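PDB 5XIL: putative prolyl-tRNA synthetase from Leishmania major, which probably catalyses the ATP-dependent attachment of L-proline to tRNA(Pro), releasing AMP and diphosphate, as a zinc-containing class II aminoacyl-tRNA synthetase. Local coordinates for residues 17-27 with 147-155; 171-182 with 257-265. All coordinates share one frame; numbering follows the deposited sequence.

This chain carries the class II core, the anticodon-binding domain and the C-terminal domain of the longer protein; both contacts belong to or adjoin the core. They come in series: contact 1 closes before contact 2 opens. Their centres lie about 28 Å apart on opposite sides of the chain's centre, and their nearest atoms are about 6 Å apart without touching. Strand 156-165 joins them, following the loop of contact 1 and pairing antiparallel with strand 253-265 of contact 2. Helix 267-276 then carries the chain from that strand to the side of contact 1. Contact 2 thus lies inside the core, whereas contact 1 fastens the first helix of this chain, 13-23, to a core loop.

Contact 1. Residues 17-27 with 147-155; sequences YIDVITKAEMI and PTPFIRTRE
Y17 points its ring from helix 13-23 at the 147-155 loop and gives its hydroxyl proton to a backbone carbonyl, with Y17 OH 2.6 Å from P149 O. The acceptor lies at the ring edge, in the ring plane, but the hydroxyl comes to the oxygen from above the carbonyl plane, 37° out of it. With CG anti to the backbone N (chi1 -179°), the ring reaches out from the helix to this carbonyl. I21 CG2 covers the centre of one ring face, and T148 CG2 comes obliquely to Y17 CE2, at 3.8 Å.

P149 meets two isoleucines, each crossing it at about a right angle. I21 CD1 touches P149 CB at 3.8 Å, while I27 CD1 stays 4.2 Å from P149 CG. I27 also serves F150: the I27 CG2 branch slides past the phenyl ring in the opposite sense and lies 3.5 Å from F150 CZ. Y17 OH lies in the plane of the F150 ring at its edge, 3.7 Å from F150 CD2.

The loop is shaped for this by a type II turn with P149 and F150 at its corners, closed by I151 N to T148 O. Beside it is a classic beta bulge, in which I151 and R152 both face T148 and T148 O accepts from both their backbone N atoms. On the other side, helix 13-23 ends in a Schellman motif at E25, whose positive phi turns the chain so that M26 and I27 come back toward the loop. The contact thereby joins the first helix of this chain to the connection between strands 131-139 and 156-165 of the class II core. Helix 267-276 packs on Y17, M26 and I151, helix 40-60 adds A42 against F150, and R267 NH2 donates a hydrogen bond to I151 O.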
loop_
_atom_site.group_PDB
_atom_site.type_symbol
_atom_site.label_atom_id
_atom_site.label_comp_id
_atom_site.label_asym_id
_atom_site.label_seq_id
_atom_site.Cartn_x
_atom_site.Cartn_y
_atom_site.Cartn_z
ATOM N N TYR A 17 -16.274 -0.655 24.157
ATOM C CA TYR A 17 -15.567 -0.590 22.859
ATOM C C TYR A 17 -15.008 0.823 22.694
ATOM O O TYR A 17 -13.854 0.993 22.321
ATOM C CB TYR A 17 -16.567 -0.867 21.769
ATOM C CG TYR A 17 -16.028 -0.864 20.362
ATOM C CD1 TYR A 17 -15.259 -1.896 19.905
ATOM C CD2 TYR A 17 -16.361 0.131 19.479
ATOM C CE1 TYR A 17 -14.777 -1.890 18.616
ATOM C CE2 TYR A 17 -15.901 0.136 18.178
ATOM C CZ TYR A 17 -15.097 -0.896 17.766
ATOM O OH TYR A 17 -14.669 -0.867 16.458
ATOM N N ILE A 18 -15.848 1.852 22.915
ATOM C CA ILE A 18 -15.359 3.213 22.842
ATOM C C ILE A 18 -14.198 3.511 23.782
ATOM O O ILE A 18 -13.246 4.136 23.365
ATOM C CB ILE A 18 -16.472 4.230 23.110
ATOM C CG1 ILE A 18 -17.386 4.274 21.942
ATOM C CG2 ILE A 18 -15.919 5.631 23.288
ATOM C CD1 ILE A 18 -18.765 4.698 22.360
ATOM N N ASP A 19 -14.233 3.011 25.005
ATOM C CA ASP A 19 -13.169 3.219 25.971
ATOM C C ASP A 19 -11.897 2.506 25.468
ATOM O O ASP A 19 -10.801 3.019 25.553
ATOM C CB ASP A 19 -13.562 2.698 27.380
ATOM C CG ASP A 19 -12.764 3.351 28.532
ATOM O OD1 ASP A 19 -12.495 4.550 28.436
ATOM O OD2 ASP A 19 -12.392 2.654 29.553
ATOM N N VAL A 20 -12.055 1.314 24.929
ATOM C CA VAL A 20 -10.866 0.632 24.455
ATOM C C VAL A 20 -10.211 1.354 23.311
ATOM O O VAL A 20 -8.994 1.483 23.337
ATOM C CB VAL A 20 -11.180 -0.810 24.075
ATOM C CG1 VAL A 20 -10.090 -1.433 23.186
ATOM C CG2 VAL A 20 -11.472 -1.553 25.349
ATOM N N ILE A 21 -10.953 1.688 22.292
ATOM C CA ILE A 21 -10.352 2.201 21.076
ATOM C C ILE A 21 -9.671 3.567 21.366
ATOM O O ILE A 21 -8.677 3.884 20.785
ATOM C CB ILE A 21 -11.276 2.247 19.896
ATOM C CG1 ILE A 21 -12.367 3.259 20.099
ATOM C CG2 ILE A 21 -11.822 0.864 19.542
ATOM C CD1 ILE A 21 -13.350 3.274 18.970
ATOM N N THR A 22 -10.201 4.286 22.340
ATOM C CA THR A 22 -9.631 5.585 22.742
ATOM C C THR A 22 -8.383 5.426 23.584
ATOM O O THR A 22 -7.367 5.988 23.258
ATOM C CB THR A 22 -10.678 6.463 23.456
ATOM O OG1 THR A 22 -11.208 5.747 24.557
ATOM C CG2 THR A 22 -11.814 6.730 22.607
ATOM N N LYS A 23 -8.464 4.634 24.655
ATOM C CA LYS A 23 -7.342 4.399 25.576
ATOM C C LYS A 23 -6.212 3.650 24.917
ATOM O O LYS A 23 -5.086 3.893 25.225
ATOM C CB LYS A 23 -7.805 3.680 26.866
ATOM C CG LYS A 23 -8.502 4.598 27.861
ATOM C CD LYS A 23 -9.043 3.750 29.000
ATOM C CE LYS A 23 -9.398 4.523 30.262
ATOM N NZ LYS A 23 -10.156 3.615 31.208
ATOM N N ALA A 24 -6.497 2.793 23.939
ATOM C CA ALA A 24 -5.448 2.045 23.222
ATOM C C ALA A 24 -4.851 2.875 22.090
ATOM O O ALA A 24 -3.971 2.401 21.373
ATOM C CB ALA A 24 -5.975 0.722 22.692
ATOM N N GLU A 25 -5.274 4.130 21.975
ATOM C CA GLU A 25 -4.759 5.030 20.939
ATOM C C GLU A 25 -4.999 4.580 19.532
ATOM O O GLU A 25 -4.148 4.775 18.702
ATOM C CB GLU A 25 -3.273 5.335 21.159
ATOM C CG GLU A 25 -3.098 5.931 22.529
ATOM C CD GLU A 25 -1.642 6.195 22.890
ATOM O OE1 GLU A 25 -0.723 5.398 22.565
ATOM O OE2 GLU A 25 -1.476 7.202 23.535
ATOM N N MET A 26 -6.158 3.961 19.270
ATOM C CA MET A 26 -6.509 3.503 17.989
ATOM C C MET A 26 -7.175 4.551 17.133
ATOM O O MET A 26 -6.936 4.595 15.941
ATOM C CB MET A 26 -7.383 2.261 18.047
ATOM C CG MET A 26 -6.580 1.099 18.627
ATOM S SD MET A 26 -7.478 -0.446 18.873
ATOM C CE MET A 26 -7.284 -1.279 17.322
ATOM N N ILE A 27 -7.999 5.383 17.748
ATOM C CA ILE A 27 -8.702 6.423 17.038
ATOM C C ILE A 27 -8.712 7.677 17.865
ATOM O O ILE A 27 -8.632 7.606 19.093
ATOM C CB ILE A 27 -10.157 6.110 16.684
ATOM C CG1 ILE A 27 -11.013 5.965 17.927
ATOM C CG2 ILE A 27 -10.339 4.881 15.830
ATOM C CD1 ILE A 27 -12.358 6.614 17.675
ATOM N N PRO A 147 -23.088 6.036 13.769
ATOM C CA PRO A 147 -21.862 5.379 13.312
ATOM C C PRO A 147 -21.215 4.594 14.453
ATOM O O PRO A 147 -21.388 4.980 15.607
ATOM C CB PRO A 147 -20.986 6.558 12.904
ATOM C CG PRO A 147 -21.339 7.616 13.911
ATOM C CD PRO A 147 -22.837 7.452 14.126
ATOM N N THR A 148 -20.513 3.501 14.119
ATOM C CA THR A 148 -19.620 2.771 15.073
ATOM C C THR A 148 -18.186 2.706 14.472
ATOM O O THR A 148 -18.005 2.149 13.396
ATOM C CB THR A 148 -20.094 1.323 15.351
ATOM O OG1 THR A 148 -21.501 1.274 15.656
ATOM C CG2 THR A 148 -19.320 0.753 16.527
ATOM N N PRO A 149 -17.199 3.347 15.107
ATOM C CA PRO A 149 -15.857 3.278 14.487
ATOM C C PRO A 149 -15.456 1.858 14.103
ATOM O O PRO A 149 -15.759 0.873 14.822
ATOM C CB PRO A 149 -14.932 3.814 15.565
ATOM C CG PRO A 149 -15.839 4.669 16.465
ATOM C CD PRO A 149 -17.163 3.950 16.455
ATOM N N PHE A 150 -14.915 1.751 12.893
ATOM C CA PHE A 150 -14.498 0.495 12.257
ATOM C C PHE A 150 -15.567 -0.516 12.061
ATOM O O PHE A 150 -15.219 -1.683 11.819
ATOM C CB PHE A 150 -13.442 -0.247 13.083
ATOM C CG PHE A 150 -12.244 0.554 13.408
ATOM C CD1 PHE A 150 -11.516 1.117 12.408
ATOM C CD2 PHE A 150 -11.850 0.721 14.684
ATOM C CE1 PHE A 150 -10.359 1.834 12.659
ATOM C CE2 PHE A 150 -10.706 1.446 14.976
ATOM C CZ PHE A 150 -9.951 2.019 13.932
ATOM N N ILE A 151 -16.812 -0.206 12.342
ATOM C CA ILE A 151 -17.857 -1.165 12.077
ATOM C C ILE A 151 -18.711 -0.599 10.964
ATOM O O ILE A 151 -18.717 -1.177 9.849
ATOM C CB ILE A 151 -18.668 -1.528 13.316
ATOM C CG1 ILE A 151 -17.754 -2.279 14.306
ATOM C CG2 ILE A 151 -19.813 -2.454 12.902
ATOM C CD1 ILE A 151 -17.200 -3.617 13.764
ATOM N N ARG A 152 -19.328 0.538 11.244
ATOM C CA ARG A 152 -20.186 1.269 10.275
ATOM C C ARG A 152 -19.910 2.744 10.398
ATOM O O ARG A 152 -20.244 3.375 11.392
ATOM C CB ARG A 152 -21.662 1.076 10.600
ATOM C CG ARG A 152 -22.575 0.941 9.378
ATOM C CD ARG A 152 -23.123 -0.474 9.335
ATOM N NE ARG A 152 -23.608 -0.796 10.683
ATOM C CZ ARG A 152 -23.621 -2.001 11.247
ATOM N NH1 ARG A 152 -23.190 -3.061 10.575
ATOM N NH2 ARG A 152 -24.089 -2.135 12.490
ATOM N N THR A 153 -19.278 3.299 9.384
ATOM C CA THR A 153 -18.840 4.685 9.454
ATOM C C THR A 153 -19.100 5.323 8.147
ATOM O O THR A 153 -19.260 4.616 7.129
ATOM C CB THR A 153 -17.334 4.786 9.776
ATOM O OG1 THR A 153 -16.572 4.266 8.672
ATOM C CG2 THR A 153 -17.046 3.960 10.956
ATOM N N ARG A 154 -19.094 6.659 8.177
ATOM C CA ARG A 154 -19.392 7.475 6.994
ATOM C C ARG A 154 -18.215 7.407 6.008
ATOM O O ARG A 154 -18.426 7.374 4.812
ATOM C CB ARG A 154 -19.699 8.930 7.364
ATOM N N GLU A 155 -16.982 7.372 6.510
ATOM C CA GLU A 155 -15.807 7.207 5.657
ATOM C C GLU A 155 -14.988 5.979 6.106
ATOM O O GLU A 155 -14.830 5.714 7.304
ATOM C CB GLU A 155 -14.937 8.467 5.734
ATOM C CG GLU A 155 -13.921 8.596 4.614
ATOM C CD GLU A 155 -13.051 9.810 4.832
ATOM O OE1 GLU A 155 -12.304 9.829 5.825
ATOM O OE2 GLU A 155 -13.138 10.762 4.039
#

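Contact 2. Residues 171-182 with 257-265; sequences CAKEVLEILECY and PWQNSWGLS
E174 OE1 is gripped by two donors, the amide of N260 across the contact and the indole N-H of W165 on strand 156-165. N260 ND2 lies 2.8 Å from E174 OE1 with a nearly straight N-H...O angle of 174°. It meets the oxygen on its anti side, while the carboxylate and amide planes stand 60° apart. N260 CG lies between its backbone N and carbonyl carbon, which lifts the amide off the strand to E174. E174 OE2 pairs with R132, so this buried carboxylate is held at both oxygens, an environment likely to favour its charged form. N260 OD1 takes a weak bond from W262 NE1 at 2.9 Å, which helps fix the amide's rotation.

Beside the amide, V175 CG2 packs on N260 CB at 3.6 Å. One turn on, I178 lies across the W262 indole: I178 CD1 is 3.5 Å from the centroid of the six-membered ring of W262 and almost straight above it, a CH-pi contact, while I178 CG2 touches W262 CG. Y182 OH reaches the indole edge in its plane, 3.3 Å from W262 CE3, and is hydrogen-bonded to Q159. L264 CB covers one face of the Y182 ring, 4.0 Å from its centroid. At the other end, C171 CB meets W258 CB at 3.7 Å.

Helix 171-182 runs nearly parallel to strand 258-265, at 10°, with their axes 8.4 Å apart at closest approach. This is the helix-on-sheet layer of the class II catalytic core: strands 156-165 and 223-234 pair antiparallel with strand 253-265, and strand 210-218 packs against V175 and L179 of the same helix.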
loop_
_atom_site.group_PDB
_atom_site.type_symbol
_atom_site.label_atom_id
_atom_site.label_comp_id
_atom_site.label_asym_id
_atom_site.label_seq_id
_atom_site.Cartn_x
_atom_site.Cartn_y
_atom_site.Cartn_z
ATOM N N CYS A 171 -14.977 -17.431 -13.719
ATOM C CA CYS A 171 -15.506 -16.377 -12.861
ATOM C C CYS A 171 -15.864 -16.985 -11.478
ATOM O O CYS A 171 -15.407 -16.476 -10.461
ATOM C CB CYS A 171 -16.698 -15.756 -13.548
ATOM S SG CYS A 171 -17.540 -14.454 -12.604
ATOM N N ALA A 172 -16.583 -18.119 -11.474
ATOM C CA ALA A 172 -16.981 -18.821 -10.249
ATOM C C ALA A 172 -15.811 -19.279 -9.441
ATOM O O ALA A 172 -15.835 -19.210 -8.188
ATOM C CB ALA A 172 -17.877 -20.020 -10.523
ATOM N N LYS A 173 -14.779 -19.747 -10.122
ATOM C CA LYS A 173 -13.599 -20.226 -9.441
ATOM C C LYS A 173 -12.881 -19.064 -8.721
ATOM O O LYS A 173 -12.508 -19.226 -7.579
ATOM C CB LYS A 173 -12.660 -20.944 -10.402
ATOM C CG LYS A 173 -11.248 -21.237 -9.903
ATOM C CD LYS A 173 -10.564 -22.110 -10.962
ATOM C CE LYS A 173 -9.160 -22.558 -10.574
ATOM N NZ LYS A 173 -8.352 -21.323 -10.368
ATOM N N GLU A 174 -12.798 -17.908 -9.361
ATOM C CA GLU A 174 -12.100 -16.760 -8.752
ATOM C C GLU A 174 -12.874 -16.215 -7.548
ATOM O O GLU A 174 -12.284 -15.739 -6.570
ATOM C CB GLU A 174 -11.896 -15.674 -9.769
ATOM C CG GLU A 174 -10.998 -14.540 -9.250
ATOM C CD GLU A 174 -10.826 -13.412 -10.244
ATOM O OE1 GLU A 174 -11.829 -12.965 -10.906
ATOM O OE2 GLU A 174 -9.684 -12.937 -10.341
ATOM N N VAL A 175 -14.198 -16.211 -7.680
ATOM C CA VAL A 175 -15.083 -15.803 -6.585
ATOM C C VAL A 175 -14.694 -16.486 -5.272
ATOM O O VAL A 175 -14.546 -15.837 -4.234
ATOM C CB VAL A 175 -16.549 -16.099 -6.929
ATOM C CG1 VAL A 175 -17.395 -16.059 -5.672
ATOM C CG2 VAL A 175 -17.086 -15.060 -7.911
ATOM N N LEU A 176 -14.464 -17.789 -5.329
ATOM C CA LEU A 176 -14.094 -18.569 -4.166
ATOM C C LEU A 176 -12.622 -18.451 -3.799
ATOM O O LEU A 176 -12.292 -18.564 -2.630
ATOM C CB LEU A 176 -14.484 -20.027 -4.323
ATOM C CG LEU A 176 -15.964 -20.356 -4.464
ATOM C CD1 LEU A 176 -16.240 -21.802 -4.858
ATOM C CD2 LEU A 176 -16.642 -20.063 -3.145
ATOM N N GLU A 177 -11.753 -18.226 -4.758
ATOM C CA GLU A 177 -10.359 -17.950 -4.461
ATOM C C GLU A 177 -10.235 -16.687 -3.626
ATOM O O GLU A 177 -9.458 -16.652 -2.642
ATOM C CB GLU A 177 -9.486 -17.857 -5.700
ATOM C CG GLU A 177 -9.198 -19.247 -6.308
ATOM C CD GLU A 177 -8.638 -19.161 -7.731
ATOM O OE1 GLU A 177 -8.859 -18.185 -8.476
ATOM O OE2 GLU A 177 -7.976 -20.117 -8.139
ATOM N N ILE A 178 -10.987 -15.693 -4.021
ATOM C CA ILE A 178 -10.979 -14.423 -3.355
ATOM C C ILE A 178 -11.578 -14.570 -1.957
ATOM O O ILE A 178 -11.022 -14.050 -0.977
ATOM C CB ILE A 178 -11.716 -13.333 -4.186
ATOM C CG1 ILE A 178 -10.934 -12.966 -5.451
ATOM C CG2 ILE A 178 -12.014 -12.094 -3.316
ATOM C CD1 ILE A 178 -9.630 -12.229 -5.211
ATOM N N LEU A 179 -12.674 -15.321 -1.846
ATOM C CA LEU A 179 -13.233 -15.614 -0.552
ATOM C C LEU A 179 -12.254 -16.292 0.377
ATOM O O LEU A 179 -12.165 -15.897 1.543
ATOM C CB LEU A 179 -14.539 -16.460 -0.636
ATOM C CG LEU A 179 -15.319 -16.485 0.682
ATOM C CD1 LEU A 179 -15.975 -15.157 0.904
ATOM C CD2 LEU A 179 -16.345 -17.601 0.679
ATOM N N GLU A 180 -11.462 -17.240 -0.147
ATOM C CA GLU A 180 -10.390 -17.847 0.646
ATOM C C GLU A 180 -9.350 -16.857 1.121
ATOM O O GLU A 180 -8.859 -16.971 2.268
ATOM C CB GLU A 180 -9.765 -19.042 -0.063
ATOM C CG GLU A 180 -10.681 -20.223 -0.163
ATOM C CD GLU A 180 -11.291 -20.742 1.175
ATOM O OE1 GLU A 180 -10.668 -20.730 2.219
ATOM O OE2 GLU A 180 -12.415 -21.241 1.092
ATOM N N CYS A 181 -9.012 -15.876 0.272
ATOM C CA CYS A 181 -8.140 -14.825 0.671
ATOM C C CYS A 181 -8.694 -14.041 1.862
ATOM O O CYS A 181 -7.948 -13.719 2.803
ATOM C CB CYS A 181 -7.867 -13.821 -0.464
ATOM S SG CYS A 181 -6.957 -14.484 -1.845
ATOM N N TYR A 182 -9.990 -13.713 1.806
ATOM C CA TYR A 182 -10.610 -12.947 2.869
ATOM C C TYR A 182 -10.648 -13.801 4.187
ATOM O O TYR A 182 -10.438 -13.272 5.293
ATOM C CB TYR A 182 -12.023 -12.525 2.410
ATOM C CG TYR A 182 -12.080 -11.479 1.302
ATOM C CD1 TYR A 182 -10.958 -10.697 0.970
ATOM C CD2 TYR A 182 -13.250 -11.241 0.605
ATOM C CE1 TYR A 182 -11.034 -9.735 0.009
ATOM C CE2 TYR A 182 -13.312 -10.303 -0.337
ATOM C CZ TYR A 182 -12.246 -9.528 -0.647
ATOM O OH TYR A 182 -12.370 -8.484 -1.555
ATOM N N PRO A 257 -19.298 -11.212 -21.100
ATOM C CA PRO A 257 -18.397 -11.775 -20.099
ATOM C C PRO A 257 -19.119 -12.036 -18.786
ATOM O O PRO A 257 -20.116 -11.367 -18.509
ATOM C CB PRO A 257 -17.404 -10.665 -19.833
ATOM C CG PRO A 257 -17.473 -9.779 -20.991
ATOM C CD PRO A 257 -18.869 -9.904 -21.552
ATOM N N TRP A 258 -18.526 -12.937 -17.988
ATOM C CA TRP A 258 -18.927 -13.246 -16.649
ATOM C C TRP A 258 -18.105 -12.408 -15.668
ATOM O O TRP A 258 -16.867 -12.459 -15.663
ATOM C CB TRP A 258 -18.732 -14.717 -16.442
ATOM C CG TRP A 258 -19.573 -15.537 -17.408
ATOM C CD1 TRP A 258 -19.257 -15.846 -18.734
ATOM C CD2 TRP A 258 -20.900 -16.040 -17.189
ATOM N NE1 TRP A 258 -20.329 -16.524 -19.310
ATOM C CE2 TRP A 258 -21.325 -16.672 -18.390
ATOM C CE3 TRP A 258 -21.736 -16.096 -16.075
ATOM C CZ2 TRP A 258 -22.561 -17.318 -18.500
ATOM C CZ3 TRP A 258 -22.955 -16.695 -16.191
ATOM C CH2 TRP A 258 -23.377 -17.267 -17.410
ATOM N N GLN A 259 -18.790 -11.629 -14.845
ATOM C CA GLN A 259 -18.149 -10.698 -13.960
ATOM C C GLN A 259 -18.315 -11.074 -12.472
ATOM O O GLN A 259 -19.244 -11.770 -12.052
ATOM C CB GLN A 259 -18.721 -9.288 -14.209
ATOM C CG GLN A 259 -18.216 -8.687 -15.493
ATOM C CD GLN A 259 -18.826 -7.360 -15.785
ATOM O OE1 GLN A 259 -19.790 -7.242 -16.563
ATOM N NE2 GLN A 259 -18.326 -6.353 -15.119
ATOM N N ASN A 260 -17.351 -10.626 -11.701
ATOM C CA ASN A 260 -17.422 -10.700 -10.258
ATOM C C ASN A 260 -16.897 -9.415 -9.653
ATOM O O ASN A 260 -16.291 -8.569 -10.327
ATOM C CB ASN A 260 -16.676 -11.927 -9.730
ATOM C CG ASN A 260 -15.141 -11.880 -9.971
ATOM O OD1 ASN A 260 -14.484 -10.866 -9.796
ATOM N ND2 ASN A 260 -14.590 -13.011 -10.357
ATOM N N SER A 261 -17.220 -9.238 -8.379
ATOM C CA SER A 261 -16.712 -8.152 -7.613
ATOM C C SER A 261 -16.589 -8.592 -6.159
ATOM O O SER A 261 -17.228 -9.514 -5.735
ATOM C CB SER A 261 -17.496 -6.847 -7.766
ATOM O OG SER A 261 -18.710 -6.946 -7.134
ATOM N N TRP A 262 -15.735 -7.904 -5.429
ATOM C CA TRP A 262 -15.364 -8.381 -4.121
ATOM C C TRP A 262 -14.727 -7.275 -3.364
ATOM O O TRP A 262 -14.014 -6.501 -3.965
ATOM C CB TRP A 262 -14.465 -9.624 -4.262
ATOM C CG TRP A 262 -13.544 -9.667 -5.480
ATOM C CD1 TRP A 262 -13.865 -10.145 -6.737
ATOM C CD2 TRP A 262 -12.191 -9.248 -5.581
ATOM N NE1 TRP A 262 -12.838 -10.000 -7.587
ATOM C CE2 TRP A 262 -11.775 -9.511 -6.916
ATOM C CE3 TRP A 262 -11.241 -8.781 -4.661
ATOM C CZ2 TRP A 262 -10.480 -9.277 -7.363
ATOM C CZ3 TRP A 262 -9.972 -8.520 -5.115
ATOM C CH2 TRP A 262 -9.600 -8.780 -6.459
ATOM N N GLY A 263 -15.032 -7.131 -2.069
ATOM C CA GLY A 263 -14.443 -6.117 -1.262
ATOM C C GLY A 263 -14.223 -6.555 0.198
ATOM O O GLY A 263 -14.965 -7.368 0.725
ATOM N N LEU A 264 -13.237 -5.928 0.825
ATOM C CA LEU A 264 -12.922 -6.109 2.258
ATOM C C LEU A 264 -12.458 -4.743 2.768
ATOM O O LEU A 264 -11.657 -4.066 2.081
ATOM C CB LEU A 264 -11.826 -7.156 2.419
ATOM C CG LEU A 264 -11.347 -7.457 3.841
ATOM C CD1 LEU A 264 -11.005 -8.915 3.981
ATOM C CD2 LEU A 264 -10.102 -6.619 4.164
ATOM N N SER A 265 -12.944 -4.328 3.933
ATOM C CA SER A 265 -12.734 -2.976 4.438
ATOM C C SER A 265 -12.135 -2.971 5.869
ATOM O O SER A 265 -11.952 -4.010 6.437
ATOM C CB SER A 265 -14.050 -2.247 4.481
ATOM O OG SER A 265 -14.863 -2.634 5.583
#